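Local coordinates for protein aldehyde Dehydrogenase (Burkholderia cenocepacia, PDB 4O6R) that probably oxidises aldehydes to carboxylic acids with NAD(P)+ as the electron acceptor, and binds adenosine monophosphate in its nucleotide pocket, at residues Met161-Ser164 and Trp165-Pro169; Ser234-Thr237 and Gly238-Val242. All blocks are in the same frame, centred on the assembly; numbering follows the deposited sequence.

Contact 1: Met161-Ser164 and Trp165-Pro169; sequences MFTS and WKMGP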
# COMPACT_ATOMS: atom_id res chain seq x y z
N MET A 161 -26.64 6.87 -10.74
CA MET A 161 -25.52 6.17 -10.09
C MET A 161 -24.20 6.46 -10.80
O MET A 161 -23.17 6.62 -10.15
CB MET A 161 -25.80 4.67 -10.06
CG MET A 161 -25.25 3.94 -8.85
SD MET A 161 -25.88 2.25 -8.87
CE MET A 161 -25.15 1.68 -10.43
N PHE A 162 -24.23 6.54 -12.12
CA PHE A 162 -23.01 6.81 -12.89
C PHE A 162 -22.41 8.16 -12.60
O PHE A 162 -21.20 8.31 -12.73
CB PHE A 162 -23.24 6.69 -14.40
CG PHE A 162 -23.41 5.28 -14.88
CD1 PHE A 162 -22.76 4.25 -14.29
CD2 PHE A 162 -24.22 5.02 -15.96
CE1 PHE A 162 -22.94 2.95 -14.73
CE2 PHE A 162 -24.39 3.75 -16.42
CZ PHE A 162 -23.75 2.71 -15.82
N THR A 163 -23.22 9.16 -12.20
CA THR A 163 -22.63 10.45 -11.79
C THR A 163 -21.61 10.25 -10.70
O THR A 163 -20.53 10.85 -10.72
CB THR A 163 -23.66 11.52 -11.33
OG1 THR A 163 -24.32 11.14 -10.11
CG2 THR A 163 -24.71 11.77 -12.41
N SER A 164 -21.96 9.41 -9.73
CA SER A 164 -21.08 9.13 -8.60
C SER A 164 -19.92 8.23 -8.99
O SER A 164 -18.78 8.49 -8.60
CB SER A 164 -21.86 8.54 -7.44
OG SER A 164 -22.29 7.20 -7.70
N TRP A 165 -20.17 7.18 -9.77
CA TRP A 165 -19.07 6.27 -10.14
C TRP A 165 -17.95 6.98 -10.92
O TRP A 165 -16.77 6.71 -10.74
CB TRP A 165 -19.60 5.12 -10.97
CG TRP A 165 -20.41 4.12 -10.24
CD1 TRP A 165 -21.06 4.26 -9.04
CD2 TRP A 165 -20.71 2.80 -10.70
NE1 TRP A 165 -21.73 3.10 -8.72
CE2 TRP A 165 -21.54 2.19 -9.72
CE3 TRP A 165 -20.31 2.06 -11.82
CZ2 TRP A 165 -21.96 0.86 -9.83
CZ3 TRP A 165 -20.76 0.73 -11.94
CH2 TRP A 165 -21.57 0.15 -10.95
N LYS A 166 -18.37 7.86 -11.82
CA LYS A 166 -17.47 8.66 -12.63
C LYS A 166 -16.82 9.83 -11.90
O LYS A 166 -15.59 9.96 -11.86
CB LYS A 166 -18.24 9.23 -13.80
CG LYS A 166 -18.71 8.19 -14.78
CD LYS A 166 -17.56 7.62 -15.54
CE LYS A 166 -17.69 6.14 -15.58
NZ LYS A 166 -16.45 5.51 -16.12
N MET A 167 -17.67 10.68 -11.35
CA MET A 167 -17.19 11.93 -10.82
C MET A 167 -16.58 11.82 -9.44
O MET A 167 -15.71 12.62 -9.10
CB MET A 167 -18.29 13.00 -10.84
CG MET A 167 -18.72 13.31 -12.26
SD MET A 167 -19.61 14.88 -12.41
CE MET A 167 -21.25 14.38 -11.87
N GLY A 168 -17.01 10.84 -8.65
CA GLY A 168 -16.40 10.64 -7.33
C GLY A 168 -14.87 10.56 -7.35
O GLY A 168 -14.21 11.41 -6.75
N PRO A 169 -14.31 9.57 -8.04
CA PRO A 169 -12.87 9.48 -8.03
C PRO A 169 -12.20 10.62 -8.79
O PRO A 169 -11.16 11.08 -8.35
CB PRO A 169 -12.58 8.12 -8.68
CG PRO A 169 -13.78 7.75 -9.45
CD PRO A 169 -14.92 8.39 -8.68
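Two donors from the next turn meet the carbonyl oxygen of Met161. Trp165 N reaches Met161 O at 3.1 Å, and the hydroxyl Ser164 OG gives its proton to the same Met161 O at 2.7 Å, in the carbonyl plane and on a lone pair. The serine torsion explains the second bond: with chi1 at 71°, OG lies between the backbone N and the carbonyl carbon and is turned back along the helix. Phe162 O, Thr163 O and Ser164 O are taken by Lys166 N, Met167 N and Gly168 N, the last at 2.9 Å, in the i to i+4 pattern. Among the side chains, Thr163 OG1 is hydrogen-bonded to Leu160 O, while the buried ammonium of Lys166 forms a salt bridge with Glu467. Pro169 brings no N-H, and the helix kinks there.

The indole of Trp165 collects the apolar contacts. In one of the two conformers modelled for Met161, CE sits over the rim of one face and SD makes an oblique Met-aromatic contact, which may therefore not be permanent. Phe162 turns its edge toward the six-membered ring of Trp165, the planes at 73° and the ring centroids 5.7 Å apart, in an offset edge-to-face pair. This is an internal turn of helix 159-172, the crossover helix of a beta-alpha-beta unit between strands 138-153 and 176-180 in the probable Rossmann-type nucleotide-binding domain of the aldehyde dehydrogenase family.

Contact 2: Ser234-Thr237 and Gly238-Val242; sequences STAT and GRRIV. With AMP (adenosine monophosphate), chain E.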
# COMPACT_ATOMS: atom_id res chain seq x y z
N SER A 234 -21.06 0.51 -25.83
CA SER A 234 -20.88 -0.63 -26.73
C SER A 234 -19.42 -0.79 -27.13
O SER A 234 -18.64 0.15 -27.13
CB SER A 234 -21.72 -0.48 -28.01
OG SER A 234 -21.21 0.53 -28.89
N THR A 235 -19.07 -2.01 -27.52
CA THR A 235 -17.74 -2.30 -28.06
C THR A 235 -17.41 -1.46 -29.24
O THR A 235 -16.31 -0.88 -29.31
CB THR A 235 -17.64 -3.78 -28.49
OG1 THR A 235 -18.33 -4.58 -27.54
CG2 THR A 235 -16.17 -4.24 -28.55
N ALA A 236 -18.35 -1.35 -30.18
CA ALA A 236 -18.11 -0.57 -31.38
C ALA A 236 -17.79 0.88 -31.02
O ALA A 236 -16.91 1.51 -31.61
CB ALA A 236 -19.32 -0.61 -32.31
N THR A 237 -18.53 1.44 -30.08
CA THR A 237 -18.28 2.83 -29.74
C THR A 237 -16.97 2.95 -28.96
O THR A 237 -16.24 3.93 -29.12
CB THR A 237 -19.49 3.45 -29.04
OG1 THR A 237 -20.56 3.43 -29.98
CG2 THR A 237 -19.23 4.88 -28.68
N GLY A 238 -16.64 1.96 -28.15
CA GLY A 238 -15.34 1.94 -27.47
C GLY A 238 -14.16 2.00 -28.42
O GLY A 238 -13.19 2.72 -28.15
N ARG A 239 -14.24 1.25 -29.52
CA ARG A 239 -13.23 1.33 -30.61
C ARG A 239 -13.08 2.76 -31.16
O ARG A 239 -11.98 3.26 -31.35
CB ARG A 239 -13.54 0.35 -31.75
CG ARG A 239 -13.44 -1.12 -31.36
CD ARG A 239 -13.35 -2.05 -32.56
NE ARG A 239 -13.13 -3.42 -32.11
CZ ARG A 239 -14.09 -4.31 -31.85
NH1 ARG A 239 -15.35 -4.01 -32.07
NH2 ARG A 239 -13.78 -5.51 -31.39
N ARG A 240 -14.20 3.44 -31.34
CA ARG A 240 -14.21 4.83 -31.80
C ARG A 240 -13.59 5.81 -30.77
O ARG A 240 -12.92 6.76 -31.15
CB ARG A 240 -15.65 5.28 -32.14
CG ARG A 240 -16.29 4.49 -33.28
CD ARG A 240 -17.40 5.25 -34.02
NE ARG A 240 -18.54 5.58 -33.15
CZ ARG A 240 -19.59 4.78 -32.89
NH1 ARG A 240 -19.68 3.55 -33.40
NH2 ARG A 240 -20.56 5.21 -32.09
N ILE A 241 -13.80 5.53 -29.48
CA ILE A 241 -13.15 6.30 -28.42
C ILE A 241 -11.65 6.14 -28.50
O ILE A 241 -10.90 7.11 -28.45
CB ILE A 241 -13.60 5.84 -27.01
CG1 ILE A 241 -15.10 6.12 -26.77
CG2 ILE A 241 -12.76 6.50 -25.92
CD1 ILE A 241 -15.50 7.59 -26.83
N VAL A 242 -11.20 4.90 -28.63
CA VAL A 242 -9.79 4.60 -28.78
C VAL A 242 -9.21 5.34 -29.97
O VAL A 242 -8.18 6.02 -29.84
CB VAL A 242 -9.52 3.09 -28.85
CG1 VAL A 242 -8.07 2.80 -29.21
CG2 VAL A 242 -9.85 2.46 -27.50
P AMP E . -23.33 3.59 -27.00
O1P AMP E . -22.35 2.60 -26.46
O2P AMP E . -22.95 4.08 -28.41
O3P AMP E . -24.79 3.14 -26.81
O5' AMP E . -23.28 4.96 -26.09
C5' AMP E . -23.07 5.15 -24.66
C4' AMP E . -22.74 6.66 -24.45
O4' AMP E . -21.78 7.06 -25.44
C3' AMP E . -23.89 7.66 -24.60
O3' AMP E . -23.86 8.79 -23.66
C2' AMP E . -23.75 8.10 -26.07
O2' AMP E . -24.38 9.35 -26.44
C1' AMP E . -22.23 8.12 -26.28
N9 AMP E . -21.76 7.97 -27.70
C8 AMP E . -22.43 7.43 -28.76
N7 AMP E . -21.67 7.51 -29.90
C5 AMP E . -20.49 8.10 -29.59
C6 AMP E . -19.22 8.49 -30.29
N6 AMP E . -19.04 8.26 -31.60
N1 AMP E . -18.22 9.07 -29.61
C2 AMP E . -18.37 9.32 -28.30
N3 AMP E . -19.48 9.01 -27.60
C4 AMP E . -20.56 8.41 -28.15
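The AMP pocket is lined here by the first turns of helix 235-245, where Ser234, at the N-cap, and Thr237 both touch the phosphate. Ser234 N points almost straight at AMP O1P, with an N-H...O angle of 165°; the 2.5 Å between Ser234 N and AMP O1P is shorter than expected, so the exact length is doubtful. Thr237 OG1 donates to a second phosphate oxygen, AMP O2P, at 2.9 Å. Ser234 OG meanwhile accepts from Thr237 N at 3.1 Å, the capping bond that closes the first turn. A phosphate at the amino end of a helix, bound by a backbone N-H and a hydroxyl, is a recurrent arrangement in nucleotide-binding beta-alpha-beta folds; here the unit is strand 228-232, helix 235-245 and strand 251-255, and the helix dipole would probably favour the negative charge.

Thr237 also faces the base: its chi1 of -63° sets OG1 beside the backbone N and sends CG2 to AMP C5, 3.6 Å away. Further along the helix, Arg240 bends at chi3 (-63°), which carries its guanidinium back over Thr237, with Thr237 CA above the centre of one face. AMP N7 lies at the edge of that group, in its plane. Arg240 NE lies 3.1 Å from AMP N6, but both are N-H donors: a close approach, not a hydrogen bond. Ile241 CD1 meets the base at AMP C2, 3.7 Å off. On another side of the helix, Thr235 CG2 lies over one face of the Arg239 guanidinium, 3.6 Å from Arg239 NH1, while Arg239 NH2 is hydrogen-bonded to Gly247 O of the second subunit.

In the fold
Contact 1 precedes contact 2 in the chain, each confined to a single helix: 159-172 for the first, 235-245 for the second. Their centres are 21 Å apart and their nearest atoms about 10 Å, so they do not touch. The link between them is the mixed sheet, in which strand 138-153, leading into the first helix, pairs in parallel with strand 228-232, leading into the second. Contact 1 is wholly buried, yet Phe162 packs on Val154, whose carbonyl oxygen binds AMP; contact 2 binds the nucleotide directly and reaches a neighbouring subunit. Two beta-alpha-beta units, separated in the chain but with first strands adjacent in the sheet, thus supply different parts of one nucleotide site.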